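PDB 7D5M: oxidoreductase from Azotobacter vinelandii, which binds NAD+ and, as a homolog of inositol dehydrogenase in the Gfo/Idh/MocA family, probably catalyses NAD-dependent oxidation of a sugar-like or polyol substrate. Local coordinates for residues P210-L213 against S214-L218; L336-R339 against F340-M344. One frame throughout, in Å; residues are numbered along the deposited sequence.

Contact 1: residues P210-L213 against S214-L218; sequences PLYL and SEVML
Val216 reaches back one helical turn to lie over a face of the Tyr212 ring, the main apolar side-chain contact in this last stretch of helix 202-217. The tyrosine's chi1 of -179° sets CG beside its own carbonyl carbon, which swings the ring toward the following turn. Of the two valine branches, CG2 is the one that meets the ring: Val216 CG2 sits 3.4 Å from Tyr212 CE2 and close to CZ, over the hydroxyl-bearing end.

Glu215 can be followed outward from the backbone. Its CB lies 3.4 Å from Tyr212 O, and Glu215 CG passes 3.5 Å from Leu211 O. The chain then runs extended, and the carboxylate divides between two neighbours. Glu215 OE1 approaches Tyr212 CD1 at 4.1 Å, with the carboxylate plane turned 68° from the ring plane, while Glu215 OE2 lies 3.9 Å from Leu211 CD2.

Leu211 O is gripped by two donors. Glu215 N supplies the regular i-to-i+4 bond, while Ser214 OG donates to Leu211 O at 2.6 Å, in the carbonyl plane on a lone pair. A chi1 of 77° turns the hydroxyl back to the carbonyl three residues earlier, a familiar way for a helix to satisfy a buried serine. Regular bonds from Val216 N to Tyr212 O (3.0 Å) and from Met217 N to Leu213 O continue the ladder to Leu218, where helical phi/psi ends.

The helix packs on the large mixed sheet of the C-terminal domain: Ser214 touches Val168 and Met170 of strand 165-173, and Ser214 and Met217 both meet Ile273 of strand 271-277. Helix 148-158 adjoins Val216 and Met217, whereas helix 363-381 meets Leu211, Tyr212 and Glu215.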
ATOM      1  N   PRO A 210       0.922  -8.763 -20.737  1.00 11.41           N
ATOM      2  CA  PRO A 210       0.264  -7.461 -20.622  1.00 11.38           C
ATOM      3  C   PRO A 210      -0.067  -6.864 -22.000  1.00 11.93           C
ATOM      4  O   PRO A 210      -1.011  -6.109 -22.096  1.00 11.60           O
ATOM      5  CB  PRO A 210       1.257  -6.610 -19.815  1.00 11.51           C
ATOM      6  CG  PRO A 210       2.602  -7.289 -20.027  1.00 11.20           C
ATOM      7  CD  PRO A 210       2.275  -8.765 -20.163  1.00 11.32           C
ATOM      8  N   LEU A 211       0.683  -7.231 -23.044  1.00 12.57           N
ATOM      9  CA  LEU A 211       0.330  -6.838 -24.440  1.00 13.13           C
ATOM     10  C   LEU A 211      -1.079  -7.352 -24.752  1.00 12.61           C
ATOM     11  O   LEU A 211      -1.928  -6.564 -25.207  1.00 12.62           O
ATOM     12  CB  LEU A 211       1.341  -7.399 -25.443  1.00 14.83           C
ATOM     13  CG  LEU A 211       1.062  -6.993 -26.889  1.00 15.99           C
ATOM     14  CD1 LEU A 211       1.557  -5.582 -27.146  1.00 16.61           C
ATOM     15  CD2 LEU A 211       1.684  -7.976 -27.860  1.00 17.02           C
ATOM     16  N   TYR A 212      -1.345  -8.621 -24.471  1.00 12.39           N
ATOM     17  CA  TYR A 212      -2.686  -9.195 -24.725  1.00 11.96           C
ATOM     18  C   TYR A 212      -3.736  -8.467 -23.872  1.00 11.79           C
ATOM     19  O   TYR A 212      -4.812  -8.146 -24.391  1.00 11.27           O
ATOM     20  CB  TYR A 212      -2.756 -10.708 -24.512  1.00 12.54           C
ATOM     21  CG  TYR A 212      -4.152 -11.185 -24.809  1.00 12.87           C
ATOM     22  CD1 TYR A 212      -4.646 -11.117 -26.104  1.00 13.43           C
ATOM     23  CD2 TYR A 212      -5.005 -11.621 -23.805  1.00 13.23           C
ATOM     24  CE1 TYR A 212      -5.948 -11.485 -26.397  1.00 13.65           C
ATOM     25  CE2 TYR A 212      -6.312 -11.994 -24.085  1.00 13.60           C
ATOM     26  CZ  TYR A 212      -6.781 -11.933 -25.387  1.00 13.76           C
ATOM     27  OH  TYR A 212      -8.057 -12.314 -25.696  1.00 14.80           O
ATOM     28  N   LEU A 213      -3.442  -8.168 -22.604  1.00 10.95           N
ATOM     29  CA  LEU A 213      -4.391  -7.381 -21.777  1.00 11.51           C
ATOM     30  C   LEU A 213      -4.713  -6.063 -22.492  1.00 11.59           C
ATOM     31  O   LEU A 213      -5.883  -5.692 -22.505  1.00 11.52           O
ATOM     32  CB  LEU A 213      -3.822  -7.141 -20.378  1.00 11.69           C
ATOM     33  CG  LEU A 213      -3.569  -8.401 -19.556  1.00 11.62           C
ATOM     34  CD1 LEU A 213      -3.051  -8.030 -18.180  1.00 11.89           C
ATOM     35  CD2 LEU A 213      -4.826  -9.261 -19.438  1.00 11.65           C
ATOM     36  N   SER A 214      -3.732  -5.379 -23.087  1.00 11.38           N
ATOM     37  CA  SER A 214      -3.998  -4.093 -23.787  1.00 12.47           C
ATOM     38  C   SER A 214      -4.908  -4.336 -24.996  1.00 13.40           C
ATOM     39  O   SER A 214      -5.736  -3.460 -25.291  1.00 13.32           O
ATOM     40  CB  SER A 214      -2.739  -3.376 -24.185  1.00 12.40           C
ATOM     41  OG  SER A 214      -2.160  -3.983 -25.328  1.00 13.06           O
ATOM     42  N   GLU A 215      -4.785  -5.487 -25.656  1.00 14.70           N
ATOM     43  CA  GLU A 215      -5.621  -5.816 -26.848  1.00 16.52           C
ATOM     44  C   GLU A 215      -7.065  -6.088 -26.411  1.00 16.01           C
ATOM     45  O   GLU A 215      -7.992  -5.717 -27.148  1.00 15.90           O
ATOM     46  CB  GLU A 215      -5.029  -6.997 -27.617  1.00 19.11           C
ATOM     47  CG  GLU A 215      -3.684  -6.661 -28.225  1.00 23.20           C
ATOM     48  CD  GLU A 215      -3.042  -7.760 -29.046  1.00 28.12           C
ATOM     49  OE1 GLU A 215      -3.718  -8.774 -29.321  1.00 33.90           O
ATOM     50  OE2 GLU A 215      -1.854  -7.582 -29.422  1.00 37.22           O
ATOM     51  N   VAL A 216      -7.268  -6.691 -25.245  1.00 14.69           N
ATOM     52  CA  VAL A 216      -8.642  -6.869 -24.693  1.00 14.52           C
ATOM     53  C   VAL A 216      -9.227  -5.488 -24.375  1.00 13.88           C
ATOM     54  O   VAL A 216     -10.408  -5.264 -24.686  1.00 13.32           O
ATOM     55  CB  VAL A 216      -8.661  -7.787 -23.456  1.00 14.77           C
ATOM     56  CG1 VAL A 216     -10.060  -7.895 -22.865  1.00 15.27           C
ATOM     57  CG2 VAL A 216      -8.113  -9.167 -23.785  1.00 14.91           C
ATOM     58  N   MET A 217      -8.451  -4.605 -23.745  1.00 12.73           N
ATOM     59  CA  MET A 217      -8.952  -3.299 -23.239  1.00 12.79           C
ATOM     60  C   MET A 217      -9.159  -2.304 -24.389  1.00 13.17           C
ATOM     61  O   MET A 217     -10.075  -1.472 -24.272  1.00 12.90           O
ATOM     62  CB  MET A 217      -7.967  -2.704 -22.232  1.00 12.34           C
ATOM     63  CG  MET A 217      -7.867  -3.489 -20.961  1.00 12.53           C
ATOM     64  SD  MET A 217      -6.796  -2.644 -19.767  1.00 12.75           S
ATOM     65  CE  MET A 217      -6.790  -3.848 -18.439  1.00 12.91           C
ATOM     66  N   LEU A 218      -8.345  -2.402 -25.442  1.00 13.79           N
ATOM     67  CA  LEU A 218      -8.277  -1.438 -26.576  1.00 14.85           C
ATOM     68  C   LEU A 218      -8.343  -2.227 -27.878  1.00 15.62           C
ATOM     69  O   LEU A 218      -7.373  -2.289 -28.635  1.00 14.78           O
ATOM     70  CB  LEU A 218      -6.982  -0.625 -26.462  1.00 15.84           C
ATOM     71  CG  LEU A 218      -6.852   0.206 -25.184  1.00 16.15           C
ATOM     72  CD1 LEU A 218      -5.394   0.420 -24.812  1.00 16.52           C
ATOM     73  CD2 LEU A 218      -7.561   1.547 -25.313  1.00 17.30           C
TER

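Contact 2: residues L336-R339 against F340-M344; sequences LYYR and FAMAM
An edge-to-face aromatic pair within helix 329-349, close to the cofactor-binding residue Thr141, joins Phe340 to Tyr337. The edge of Phe340 points at the tyrosine face, with the two ring centroids 5.4 Å apart and the planes at 74°; Phe340 CD2 makes the approach, 4.0 Å from Tyr337 CG. A chi1 of -63° carries the Phe340 ring back along the helix, where Leu336 O lies over one face, 3.4 Å from Phe340 CG, and Leu336 CB meets Phe340 CZ at 3.9 Å. An alanine at Phe340 is likely to leave the Tyr337 face without its edge partner and open a gap beside Leu336.

Farther round the helix, Met342 SD meets the Tyr338 ring at its edge, 3.7 Å from CD1, a Met-aromatic contact 86° off the ring normal. The phenol OH of Tyr338 bonds to Asp318, which also forms a salt bridge with Arg339. Tyr337 OH is hydrogen-bonded to Ser89 and His29. The helix thus lies against the Rossmann domain: Tyr337 and Phe340 touch Val112 of strand 110-113, Ala341 meets Phe39 of strand 39-45, and Tyr337 packs on helix 26-34.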
ATOM      1  N   LEU A 336     -11.446 -18.692 -18.568  1.00 11.14           N
ATOM      2  CA  LEU A 336     -11.096 -18.953 -19.988  1.00 11.61           C
ATOM      3  C   LEU A 336     -11.569 -20.355 -20.373  1.00 11.11           C
ATOM      4  O   LEU A 336     -12.159 -20.499 -21.450  1.00 10.85           O
ATOM      5  CB  LEU A 336      -9.588 -18.848 -20.211  1.00 12.57           C
ATOM      6  CG  LEU A 336      -8.954 -17.476 -19.998  1.00 13.83           C
ATOM      7  CD1 LEU A 336      -7.624 -17.442 -20.721  1.00 14.45           C
ATOM      8  CD2 LEU A 336      -9.853 -16.333 -20.439  1.00 14.52           C
ATOM      9  N   TYR A 337     -11.274 -21.355 -19.544  1.00 10.95           N
ATOM     10  CA  TYR A 337     -11.475 -22.777 -19.924  1.00 10.84           C
ATOM     11  C   TYR A 337     -12.975 -23.067 -20.098  1.00 11.06           C
ATOM     12  O   TYR A 337     -13.312 -23.839 -21.012  1.00 10.57           O
ATOM     13  CB  TYR A 337     -10.762 -23.732 -18.959  1.00 11.10           C
ATOM     14  CG  TYR A 337      -9.495 -24.330 -19.522  1.00 11.30           C
ATOM     15  CD1 TYR A 337      -9.554 -25.432 -20.359  1.00 11.35           C
ATOM     16  CD2 TYR A 337      -8.240 -23.805 -19.250  1.00 11.88           C
ATOM     17  CE1 TYR A 337      -8.415 -26.007 -20.893  1.00 11.71           C
ATOM     18  CE2 TYR A 337      -7.085 -24.370 -19.777  1.00 12.01           C
ATOM     19  CZ  TYR A 337      -7.172 -25.479 -20.607  1.00 12.44           C
ATOM     20  OH  TYR A 337      -6.055 -26.073 -21.139  1.00 12.40           O
ATOM     21  N   TYR A 338     -13.880 -22.491 -19.297  1.00 11.79           N
ATOM     22  CA  TYR A 338     -15.324 -22.784 -19.513  1.00 12.21           C
ATOM     23  C   TYR A 338     -15.743 -22.141 -20.837  1.00 12.19           C
ATOM     24  O   TYR A 338     -16.576 -22.730 -21.530  1.00 12.43           O
ATOM     25  CB  TYR A 338     -16.232 -22.406 -18.338  1.00 12.79           C
ATOM     26  CG  TYR A 338     -16.748 -20.992 -18.350  1.00 13.60           C
ATOM     27  CD1 TYR A 338     -17.708 -20.581 -19.263  1.00 13.98           C
ATOM     28  CD2 TYR A 338     -16.303 -20.066 -17.420  1.00 13.99           C
ATOM     29  CE1 TYR A 338     -18.170 -19.276 -19.292  1.00 14.07           C
ATOM     30  CE2 TYR A 338     -16.767 -18.759 -17.426  1.00 13.99           C
ATOM     31  CZ  TYR A 338     -17.708 -18.363 -18.361  1.00 14.43           C
ATOM     32  OH  TYR A 338     -18.170 -17.079 -18.376  1.00 14.75           O
ATOM     33  N   ARG A 339     -15.162 -20.991 -21.199  1.00 12.24           N
ATOM     34  CA  ARG A 339     -15.477 -20.327 -22.491  1.00 12.46           C
ATOM     35  C   ARG A 339     -14.936 -21.190 -23.633  1.00 12.04           C
ATOM     36  O   ARG A 339     -15.632 -21.334 -24.671  1.00 12.23           O
ATOM     37  CB  ARG A 339     -14.921 -18.907 -22.527  1.00 13.26           C
ATOM     38  CG  ARG A 339     -15.660 -17.945 -21.609  1.00 14.12           C
ATOM     39  CD  ARG A 339     -15.001 -16.583 -21.695  1.00 15.04           C
ATOM     40  NE  ARG A 339     -15.777 -15.510 -21.091  1.00 16.89           N
ATOM     41  CZ  ARG A 339     -15.907 -15.302 -19.793  1.00 17.14           C
ATOM     42  NH1 ARG A 339     -15.342 -16.133 -18.930  1.00 18.02           N
ATOM     43  NH2 ARG A 339     -16.617 -14.271 -19.358  1.00 16.97           N
ATOM     44  N   PHE A 340     -13.727 -21.730 -23.482  1.00 11.46           N
ATOM     45  CA  PHE A 340     -13.160 -22.677 -24.474  1.00 11.14           C
ATOM     46  C   PHE A 340     -14.152 -23.828 -24.693  1.00 11.16           C
ATOM     47  O   PHE A 340     -14.451 -24.140 -25.865  1.00 10.62           O
ATOM     48  CB  PHE A 340     -11.792 -23.223 -24.062  1.00 10.76           C
ATOM     49  CG  PHE A 340     -10.682 -22.212 -23.933  1.00 10.61           C
ATOM     50  CD1 PHE A 340     -10.685 -21.039 -24.667  1.00 10.57           C
ATOM     51  CD2 PHE A 340      -9.611 -22.456 -23.092  1.00 10.50           C
ATOM     52  CE1 PHE A 340      -9.655 -20.119 -24.549  1.00 10.79           C
ATOM     53  CE2 PHE A 340      -8.576 -21.537 -22.979  1.00 10.37           C
ATOM     54  CZ  PHE A 340      -8.598 -20.372 -23.715  1.00 10.50           C
ATOM     55  N   ALA A 341     -14.646 -24.447 -23.617  1.00 11.21           N
ATOM     56  CA  ALA A 341     -15.584 -25.591 -23.682  1.00 11.64           C
ATOM     57  C   ALA A 341     -16.878 -25.149 -24.383  1.00 12.61           C
ATOM     58  O   ALA A 341     -17.359 -25.867 -25.271  1.00 13.42           O
ATOM     59  CB  ALA A 341     -15.849 -26.138 -22.298  1.00 11.22           C
ATOM     60  N   MET A 342     -17.442 -24.005 -24.009  1.00 13.24           N
ATOM     61  CA  MET A 342     -18.694 -23.520 -24.657  1.00 13.94           C
ATOM     62  C   MET A 342     -18.463 -23.304 -26.160  1.00 13.99           C
ATOM     63  O   MET A 342     -19.365 -23.645 -26.951  1.00 13.75           O
ATOM     64  CB  MET A 342     -19.187 -22.223 -24.017  1.00 14.08           C
ATOM     65  CG  MET A 342     -19.714 -22.444 -22.619  1.00 14.70           C
ATOM     66  SD  MET A 342     -20.291 -20.918 -21.851  1.00 15.47           S
ATOM     67  CE  MET A 342     -21.890 -20.727 -22.636  1.00 17.20           C
ATOM     68  N   ALA A 343     -17.308 -22.758 -26.554  1.00 13.75           N
ATOM     69  CA  ALA A 343     -16.988 -22.448 -27.967  1.00 13.80           C
ATOM     70  C   ALA A 343     -16.854 -23.756 -28.754  1.00 13.83           C
ATOM     71  O   ALA A 343     -17.377 -23.845 -29.889  1.00 13.88           O
ATOM     72  CB  ALA A 343     -15.726 -21.616 -28.047  1.00 14.14           C
ATOM     73  N   MET A 344     -16.176 -24.745 -28.178  1.00 13.36           N
ATOM     74  CA  MET A 344     -15.952 -26.062 -28.819  1.00 13.96           C
ATOM     75  C   MET A 344     -17.309 -26.748 -29.013  1.00 14.70           C
ATOM     76  O   MET A 344     -17.597 -27.217 -30.144  1.00 14.34           O
ATOM     77  CB  MET A 344     -15.036 -26.928 -27.959  1.00 13.68           C
ATOM     78  CG  MET A 344     -13.627 -26.387 -27.908  1.00 13.93           C
ATOM     79  SD  MET A 344     -12.620 -27.298 -26.735  1.00 13.54           S
ATOM     80  CE  MET A 344     -11.125 -26.307 -26.771  1.00 14.04           C
TER

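In the fold
From the N terminus the chain first builds the parallel Rossmann sheet, then enters the C-terminal domain, where contact 1 forms near the end of helix 202-217. After the intervening strands of the mixed sheet, contact 2 forms within helix 329-349. Each pairs adjoining turns of one helix, so neither closes a long loop, and the two follow in series without nesting or crossing. The centres of contact 1 and contact 2 lie about 20 Å apart, and the nearest atoms of contact 1 and contact 2 about 7 Å apart, without touching. Contact 1 faces the mixed sheet through strands 165-173 and 271-277, whereas contact 2 reaches strands 39-45 and 110-113 of the Rossmann sheet, tying the later chain to the nucleotide-binding half.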